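Local coordinates for protein KLLA0E08119p (PDB 3VA7) that probably catalyses the biotin- and ATP-dependent carboxylation of urea to urea-1-carboxylate, the first step of urea degradation by the allophanate route, at residues I107-D119 / L316-I328. Numbering follows the deposited sequence.
Sequences IIPGYGFLSENAD and LEVNARLQVEHPI. With GOL (glycerol), chain F.
Tyr111 and Glu116, on the loop that leaves parallel strand 106-108, meet the turn after antiparallel strand 312-319, the two backbones approaching to 6.1 Å between CA atoms both at Tyr111–Leu322 and at Glu116–Ala320. The contact joins the N-terminal domain of the biotin carboxylase component to its ATP-grasp region; in that enzyme family the sequence Glu-Val-Asn-Ala-Arg-Leu-Gln-Val-Glu-His, present here as 317-326, belongs to the active site. Glu116 grips the second segment with both carboxylate oxygens. Its OE2 accepts a hydrogen bond from Ala320 N (3.1 Å), on the anti side but tilted out of the carboxylate plane, while OE1 forms a salt bridge with NE of Arg321, also 3.1 Å long. The guanidinium offers its edge, but OE1 is met from above the carboxylate, and the two planes stand 82° apart. Arg321 has CG between its backbone N and carbonyl carbon (chi1 53°), and from there the chain runs extended to NE, passing Ser115 OG and the CG of Glu116. At the far end NH1 hydrogen-bonds to Leu322 O; with the bond from NE, also near the guanidinium plane, this should limit rotation of the group. Ser115 OG, alongside CB and CD of Arg321, hydrogen-bonds to Gly110 O within its own loop, from above the carbonyl plane. A glycerol, probably from the crystallisation liquor, sits beside this junction, its O3 close to the carbonyl oxygens of Ser115 and Ala320. The Tyr111 ring lies against the backbone of residues 322-324, its hydroxyl hydrogen-bonded to Glu41, and the Leu322 O sits at the ring edge, 3.4 Å from CD2. Val324 places CG2 over one face of the tyrosine ring in a CH-pi contact, 3.7 Å from the centroid and displaced toward CE1.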
ATOM      1  N   ILE A 107      39.093  -7.313  -8.473  1.00 34.17           N
ATOM      2  CA  ILE A 107      37.902  -7.515  -7.658  1.00 33.81           C
ATOM      3  C   ILE A 107      38.072  -6.821  -6.316  1.00 33.84           C
ATOM      4  O   ILE A 107      39.107  -6.965  -5.649  1.00 34.88           O
ATOM      5  CB  ILE A 107      37.613  -8.996  -7.416  1.00 33.86           C
ATOM      6  CG1 ILE A 107      37.454  -9.729  -8.750  1.00 34.05           C
ATOM      7  CG2 ILE A 107      36.394  -9.161  -6.517  1.00 31.61           C
ATOM      8  CD1 ILE A 107      37.621 -11.241  -8.616  1.00 37.48           C
ATOM      9  N   ILE A 108      37.086  -6.015  -5.956  1.00 32.54           N
ATOM     10  CA  ILE A 108      37.121  -5.364  -4.686  1.00 31.67           C
ATOM     11  C   ILE A 108      35.950  -5.969  -3.941  1.00 32.35           C
ATOM     12  O   ILE A 108      34.831  -6.016  -4.467  1.00 32.22           O
ATOM     13  CB  ILE A 108      37.108  -3.825  -4.792  1.00 30.56           C
ATOM     14  CG1 ILE A 108      37.100  -3.176  -3.405  1.00 27.65           C
ATOM     15  CG2 ILE A 108      35.932  -3.360  -5.595  1.00 31.66           C
ATOM     16  CD1 ILE A 108      37.383  -1.693  -3.399  1.00 21.50           C
ATOM     17  N   PRO A 109      36.225  -6.477  -2.720  1.00 32.71           N
ATOM     18  CA  PRO A 109      35.309  -7.356  -1.999  1.00 32.38           C
ATOM     19  C   PRO A 109      34.352  -6.693  -1.023  1.00 33.61           C
ATOM     20  O   PRO A 109      33.353  -7.327  -0.643  1.00 34.84           O
ATOM     21  CB  PRO A 109      36.257  -8.260  -1.229  1.00 31.86           C
ATOM     22  CG  PRO A 109      37.438  -7.395  -0.966  1.00 30.84           C
ATOM     23  CD  PRO A 109      37.533  -6.363  -2.041  1.00 31.68           C
ATOM     24  N   GLY A 110      34.626  -5.455  -0.606  1.00 33.68           N
ATOM     25  CA  GLY A 110      33.859  -4.854   0.487  1.00 34.32           C
ATOM     26  C   GLY A 110      34.289  -5.418   1.833  1.00 34.52           C
ATOM     27  O   GLY A 110      35.506  -5.564   2.107  1.00 34.98           O
ATOM     28  N   TYR A 111      33.279  -5.659   2.660  1.00 34.50           N
ATOM     29  CA  TYR A 111      33.327  -6.364   3.948  1.00 35.13           C
ATOM     30  C   TYR A 111      32.156  -7.337   4.065  1.00 36.38           C
ATOM     31  O   TYR A 111      31.115  -7.125   3.437  1.00 36.32           O
ATOM     32  CB  TYR A 111      33.237  -5.396   5.120  1.00 34.52           C
ATOM     33  CG  TYR A 111      32.398  -4.170   4.881  1.00 33.88           C
ATOM     34  CD1 TYR A 111      30.996  -4.231   4.824  1.00 33.95           C
ATOM     35  CD2 TYR A 111      33.002  -2.939   4.710  1.00 32.72           C
ATOM     36  CE1 TYR A 111      30.229  -3.082   4.585  1.00 32.84           C
ATOM     37  CE2 TYR A 111      32.256  -1.794   4.488  1.00 33.06           C
ATOM     38  CZ  TYR A 111      30.879  -1.866   4.442  1.00 36.50           C
ATOM     39  OH  TYR A 111      30.182  -0.681   4.251  1.00 41.90           O
ATOM     40  N   GLY A 112      32.318  -8.382   4.891  1.00 37.74           N
ATOM     41  CA  GLY A 112      31.450  -9.553   4.836  1.00 37.88           C
ATOM     42  C   GLY A 112      31.919 -10.413   3.678  1.00 38.81           C
ATOM     43  O   GLY A 112      32.943 -10.122   3.056  1.00 38.44           O
ATOM     44  N   PHE A 113      31.166 -11.478   3.397  1.00 39.66           N
ATOM     45  CA  PHE A 113      31.362 -12.338   2.203  1.00 40.34           C
ATOM     46  C   PHE A 113      32.799 -12.775   1.996  1.00 40.36           C
ATOM     47  O   PHE A 113      33.445 -13.201   2.943  1.00 41.28           O
ATOM     48  CB  PHE A 113      30.728 -11.719   0.932  1.00 40.27           C
ATOM     49  CG  PHE A 113      29.241 -11.424   1.092  1.00 42.35           C
ATOM     50  CD1 PHE A 113      28.315 -12.465   1.281  1.00 42.27           C
ATOM     51  CD2 PHE A 113      28.762 -10.105   1.083  1.00 43.94           C
ATOM     52  CE1 PHE A 113      26.931 -12.199   1.438  1.00 44.08           C
ATOM     53  CE2 PHE A 113      27.365  -9.826   1.248  1.00 45.80           C
ATOM     54  CZ  PHE A 113      26.456 -10.874   1.423  1.00 43.90           C
ATOM     55  N   LEU A 114      33.305 -12.682   0.780  1.00 39.85           N
ATOM     56  CA  LEU A 114      34.602 -13.261   0.504  1.00 39.92           C
ATOM     57  C   LEU A 114      35.749 -12.349   0.978  1.00 40.77           C
ATOM     58  O   LEU A 114      36.927 -12.549   0.662  1.00 41.23           O
ATOM     59  CB  LEU A 114      34.703 -13.627  -0.979  1.00 39.39           C
ATOM     60  CG  LEU A 114      33.645 -14.664  -1.413  1.00 40.86           C
ATOM     61  CD1 LEU A 114      33.770 -14.998  -2.885  1.00 39.19           C
ATOM     62  CD2 LEU A 114      33.662 -15.972  -0.547  1.00 40.95           C
ATOM     63  N   SER A 115      35.386 -11.349   1.764  1.00 41.39           N
ATOM     64  CA  SER A 115      36.258 -10.250   2.096  1.00 41.52           C
ATOM     65  C   SER A 115      37.555 -10.682   2.796  1.00 42.17           C
ATOM     66  O   SER A 115      38.630 -10.363   2.342  1.00 42.38           O
ATOM     67  CB  SER A 115      35.480  -9.314   2.985  1.00 40.86           C
ATOM     68  OG  SER A 115      36.180  -8.122   3.025  1.00 43.19           O
ATOM     69  N   GLU A 116      37.419 -11.412   3.899  1.00 43.02           N
ATOM     70  CA  GLU A 116      38.520 -11.980   4.656  1.00 43.77           C
ATOM     71  C   GLU A 116      38.724 -13.478   4.444  1.00 43.80           C
ATOM     72  O   GLU A 116      39.146 -14.182   5.353  1.00 43.36           O
ATOM     73  CB  GLU A 116      38.205 -11.802   6.108  1.00 44.45           C
ATOM     74  CG  GLU A 116      38.251 -10.377   6.499  1.00 46.44           C
ATOM     75  CD  GLU A 116      37.954 -10.232   7.935  1.00 46.87           C
ATOM     76  OE1 GLU A 116      36.776 -10.504   8.276  1.00 51.24           O
ATOM     77  OE2 GLU A 116      38.893  -9.882   8.690  1.00 43.94           O
ATOM     78  N   ASN A 117      38.421 -13.939   3.237  1.00 44.13           N
ATOM     79  CA  ASN A 117      38.577 -15.316   2.815  1.00 44.15           C
ATOM     80  C   ASN A 117      39.818 -15.480   1.945  1.00 44.66           C
ATOM     81  O   ASN A 117      39.864 -15.031   0.802  1.00 44.98           O
ATOM     82  CB  ASN A 117      37.316 -15.724   2.066  1.00 43.86           C
ATOM     83  CG  ASN A 117      37.365 -17.125   1.529  1.00 43.04           C
ATOM     84  OD1 ASN A 117      38.377 -17.609   0.977  1.00 44.49           O
ATOM     85  ND2 ASN A 117      36.242 -17.777   1.632  1.00 38.59           N
ATOM     86  N   ALA A 118      40.815 -16.162   2.488  1.00 45.34           N
ATOM     87  CA  ALA A 118      42.128 -16.230   1.870  1.00 45.59           C
ATOM     88  C   ALA A 118      42.216 -17.184   0.690  1.00 45.95           C
ATOM     89  O   ALA A 118      43.083 -16.986  -0.187  1.00 46.01           O
ATOM     90  CB  ALA A 118      43.187 -16.593   2.917  1.00 46.23           C
ATOM     91  N   ASP A 119      41.382 -18.229   0.658  1.00 45.84           N
ATOM     92  CA  ASP A 119      41.364 -19.067  -0.553  1.00 46.66           C
ATOM     93  C   ASP A 119      41.000 -18.150  -1.714  1.00 46.59           C
ATOM     94  O   ASP A 119      41.695 -18.104  -2.759  1.00 46.08           O
ATOM     95  CB  ASP A 119      40.350 -20.226  -0.466  1.00 48.04           C
ATOM     96  CG  ASP A 119      40.714 -21.287   0.613  1.00 49.44           C
ATOM     97  OD1 ASP A 119      39.762 -21.901   1.150  1.00 48.62           O
ATOM     98  OD2 ASP A 119      41.926 -21.491   0.907  1.00 50.57           O
ATOM     99  N   LEU A 316      43.202  -6.424  20.335  1.00 58.42           N
ATOM    100  CA  LEU A 316      42.037  -7.259  20.293  1.00 56.68           C
ATOM    101  C   LEU A 316      42.100  -8.098  19.010  1.00 55.21           C
ATOM    102  O   LEU A 316      42.112  -9.316  19.090  1.00 54.43           O
ATOM    103  CB  LEU A 316      40.784  -6.397  20.418  1.00 57.14           C
ATOM    104  CG  LEU A 316      39.370  -7.005  20.392  1.00 59.65           C
ATOM    105  CD1 LEU A 316      39.020  -7.858  21.603  1.00 59.86           C
ATOM    106  CD2 LEU A 316      38.279  -5.885  20.184  1.00 63.22           C
ATOM    107  N   GLU A 317      42.207  -7.456  17.838  1.00 53.71           N
ATOM    108  CA  GLU A 317      42.238  -8.167  16.516  1.00 51.86           C
ATOM    109  C   GLU A 317      42.509  -7.213  15.373  1.00 49.89           C
ATOM    110  O   GLU A 317      42.344  -6.003  15.515  1.00 50.01           O
ATOM    111  CB  GLU A 317      40.944  -8.950  16.213  1.00 51.81           C
ATOM    112  CG  GLU A 317      39.685  -8.100  16.167  1.00 54.40           C
ATOM    113  CD  GLU A 317      38.363  -8.875  15.954  1.00 57.99           C
ATOM    114  OE1 GLU A 317      37.339  -8.450  16.570  1.00 59.14           O
ATOM    115  OE2 GLU A 317      38.339  -9.861  15.167  1.00 55.77           O
ATOM    116  N   VAL A 318      42.942  -7.760  14.247  1.00 47.65           N
ATOM    117  CA  VAL A 318      43.000  -6.992  13.019  1.00 45.57           C
ATOM    118  C   VAL A 318      41.873  -7.463  12.114  1.00 44.84           C
ATOM    119  O   VAL A 318      41.717  -8.662  11.926  1.00 44.35           O
ATOM    120  CB  VAL A 318      44.339  -7.142  12.294  1.00 45.39           C
ATOM    121  CG1 VAL A 318      44.367  -6.255  11.045  1.00 44.51           C
ATOM    122  CG2 VAL A 318      45.462  -6.729  13.208  1.00 44.10           C
ATOM    123  N   ASN A 319      41.060  -6.531  11.606  1.00 43.54           N
ATOM    124  CA  ASN A 319      40.163  -6.834  10.490  1.00 42.54           C
ATOM    125  C   ASN A 319      40.912  -6.579   9.195  1.00 41.03           C
ATOM    126  O   ASN A 319      41.366  -5.457   8.935  1.00 40.90           O
ATOM    127  CB  ASN A 319      38.866  -6.017  10.525  1.00 42.98           C
ATOM    128  CG  ASN A 319      38.198  -6.044  11.882  1.00 47.43           C
ATOM    129  OD1 ASN A 319      37.835  -5.000  12.393  1.00 53.74           O
ATOM    130  ND2 ASN A 319      38.047  -7.235  12.485  1.00 49.80           N
ATOM    131  N   ALA A 320      41.036  -7.630   8.391  1.00 38.84           N
ATOM    132  CA  ALA A 320      41.895  -7.616   7.221  1.00 36.90           C
ATOM    133  C   ALA A 320      41.090  -7.168   5.994  1.00 35.77           C
ATOM    134  O   ALA A 320      41.019  -7.868   4.982  1.00 35.68           O
ATOM    135  CB  ALA A 320      42.515  -9.015   7.016  1.00 36.13           C
ATOM    136  N   ARG A 321      40.486  -5.982   6.098  1.00 34.21           N
ATOM    137  CA  ARG A 321      39.515  -5.513   5.131  1.00 31.85           C
ATOM    138  C   ARG A 321      39.107  -4.124   5.453  1.00 30.39           C
ATOM    139  O   ARG A 321      39.411  -3.636   6.510  1.00 30.77           O
ATOM    140  CB  ARG A 321      38.274  -6.384   5.211  1.00 33.04           C
ATOM    141  CG  ARG A 321      37.671  -6.521   6.618  1.00 34.81           C
ATOM    142  CD  ARG A 321      36.324  -7.292   6.508  1.00 39.11           C
ATOM    143  NE  ARG A 321      35.734  -7.620   7.812  1.00 41.55           N
ATOM    144  CZ  ARG A 321      35.148  -6.724   8.606  1.00 43.20           C
ATOM    145  NH1 ARG A 321      35.105  -5.428   8.252  1.00 41.68           N
ATOM    146  NH2 ARG A 321      34.614  -7.111   9.763  1.00 44.73           N
ATOM    147  N   LEU A 322      38.369  -3.486   4.566  1.00 29.19           N
ATOM    148  CA  LEU A 322      37.715  -2.238   4.916  1.00 28.69           C
ATOM    149  C   LEU A 322      36.584  -2.524   5.907  1.00 28.59           C
ATOM    150  O   LEU A 322      36.096  -3.644   6.001  1.00 29.04           O
ATOM    151  CB  LEU A 322      37.162  -1.571   3.660  1.00 28.28           C
ATOM    152  CG  LEU A 322      36.675  -0.128   3.755  1.00 28.02           C
ATOM    153  CD1 LEU A 322      37.798   0.907   3.921  1.00 20.39           C
ATOM    154  CD2 LEU A 322      35.836   0.194   2.534  1.00 27.29           C
ATOM    155  N   GLN A 323      36.155  -1.521   6.645  1.00 28.26           N
ATOM    156  CA  GLN A 323      35.082  -1.716   7.632  1.00 28.05           C
ATOM    157  C   GLN A 323      33.851  -0.833   7.393  1.00 27.31           C
ATOM    158  O   GLN A 323      33.985   0.295   6.829  1.00 26.97           O
ATOM    159  CB  GLN A 323      35.603  -1.419   9.034  1.00 28.51           C
ATOM    160  CG  GLN A 323      36.402  -2.520   9.700  1.00 28.85           C
ATOM    161  CD  GLN A 323      36.859  -2.055  11.052  1.00 30.08           C
ATOM    162  OE1 GLN A 323      37.563  -1.070  11.137  1.00 36.19           O
ATOM    163  NE2 GLN A 323      36.423  -2.699  12.103  1.00 28.45           N
ATOM    164  N   VAL A 324      32.676  -1.333   7.825  1.00 26.33           N
ATOM    165  CA  VAL A 324      31.421  -0.598   7.723  1.00 26.74           C
ATOM    166  C   VAL A 324      31.548   0.884   8.172  1.00 27.86           C
ATOM    167  O   VAL A 324      31.201   1.778   7.417  1.00 28.48           O
ATOM    168  CB  VAL A 324      30.219  -1.309   8.430  1.00 28.33           C
ATOM    169  CG1 VAL A 324      28.899  -0.473   8.241  1.00 26.77           C
ATOM    170  CG2 VAL A 324      30.011  -2.809   7.939  1.00 24.32           C
ATOM    171  N   GLU A 325      32.150   1.145   9.330  1.00 28.00           N
ATOM    172  CA  GLU A 325      32.283   2.526   9.853  1.00 28.65           C
ATOM    173  C   GLU A 325      33.289   3.436   9.188  1.00 29.01           C
ATOM    174  O   GLU A 325      33.495   4.564   9.690  1.00 30.43           O
ATOM    175  CB  GLU A 325      32.558   2.562  11.376  1.00 27.66           C
ATOM    176  CG  GLU A 325      33.752   1.773  11.818  1.00 29.20           C
ATOM    177  CD  GLU A 325      33.444   0.299  12.139  1.00 33.79           C
ATOM    178  OE1 GLU A 325      32.559  -0.305  11.501  1.00 33.13           O
ATOM    179  OE2 GLU A 325      34.090  -0.261  13.061  1.00 36.58           O
ATOM    180  N   HIS A 326      33.939   2.974   8.121  1.00 28.34           N
ATOM    181  CA  HIS A 326      35.022   3.748   7.482  1.00 27.63           C
ATOM    182  C   HIS A 326      34.628   5.178   7.087  1.00 27.40           C
ATOM    183  O   HIS A 326      35.504   6.060   7.009  1.00 28.32           O
ATOM    184  CB  HIS A 326      35.607   3.018   6.241  1.00 27.36           C
ATOM    185  CG  HIS A 326      34.756   3.149   5.009  1.00 25.72           C
ATOM    186  ND1 HIS A 326      33.637   2.369   4.795  1.00 25.61           N
ATOM    187  CD2 HIS A 326      34.841   3.984   3.944  1.00 25.64           C
ATOM    188  CE1 HIS A 326      33.066   2.723   3.652  1.00 26.30           C
ATOM    189  NE2 HIS A 326      33.774   3.701   3.116  1.00 27.17           N
ATOM    190  N   PRO A 327      33.345   5.429   6.797  1.00 27.31           N
ATOM    191  CA  PRO A 327      33.048   6.826   6.395  1.00 27.89           C
ATOM    192  C   PRO A 327      33.304   7.909   7.424  1.00 28.22           C
ATOM    193  O   PRO A 327      33.565   9.033   7.028  1.00 29.05           O
ATOM    194  CB  PRO A 327      31.562   6.800   6.056  1.00 28.86           C
ATOM    195  CG  PRO A 327      31.238   5.313   5.698  1.00 26.51           C
ATOM    196  CD  PRO A 327      32.178   4.536   6.617  1.00 27.69           C
ATOM    197  N   ILE A 328      33.306   7.625   8.719  1.00 28.63           N
ATOM    198  CA  ILE A 328      33.561   8.753   9.638  1.00 29.77           C
ATOM    199  C   ILE A 328      34.997   9.282   9.508  1.00 31.42           C
ATOM    200  O   ILE A 328      35.254  10.521   9.507  1.00 32.05           O
ATOM    201  CB  ILE A 328      33.166   8.476  11.096  1.00 29.39           C
ATOM    202  CG1 ILE A 328      33.928   7.295  11.678  1.00 30.00           C
ATOM    203  CG2 ILE A 328      31.669   8.233  11.193  1.00 29.13           C
ATOM    204  CD1 ILE A 328      33.713   7.138  13.133  1.00 29.93           C
TER
HETATM  205  C1  GOL F1905      40.643  -4.252   2.113  1.00 50.85           C
HETATM  206  O1  GOL F1905      41.964  -3.739   2.344  1.00 48.06           O
HETATM  207  C2  GOL F1905      40.487  -5.665   1.489  1.00 50.38           C
HETATM  208  O2  GOL F1905      39.613  -5.600   0.409  1.00 48.47           O
HETATM  209  C3  GOL F1905      39.834  -6.723   2.395  1.00 52.45           C
HETATM  210  O3  GOL F1905      40.424  -8.017   2.340  1.00 51.31           O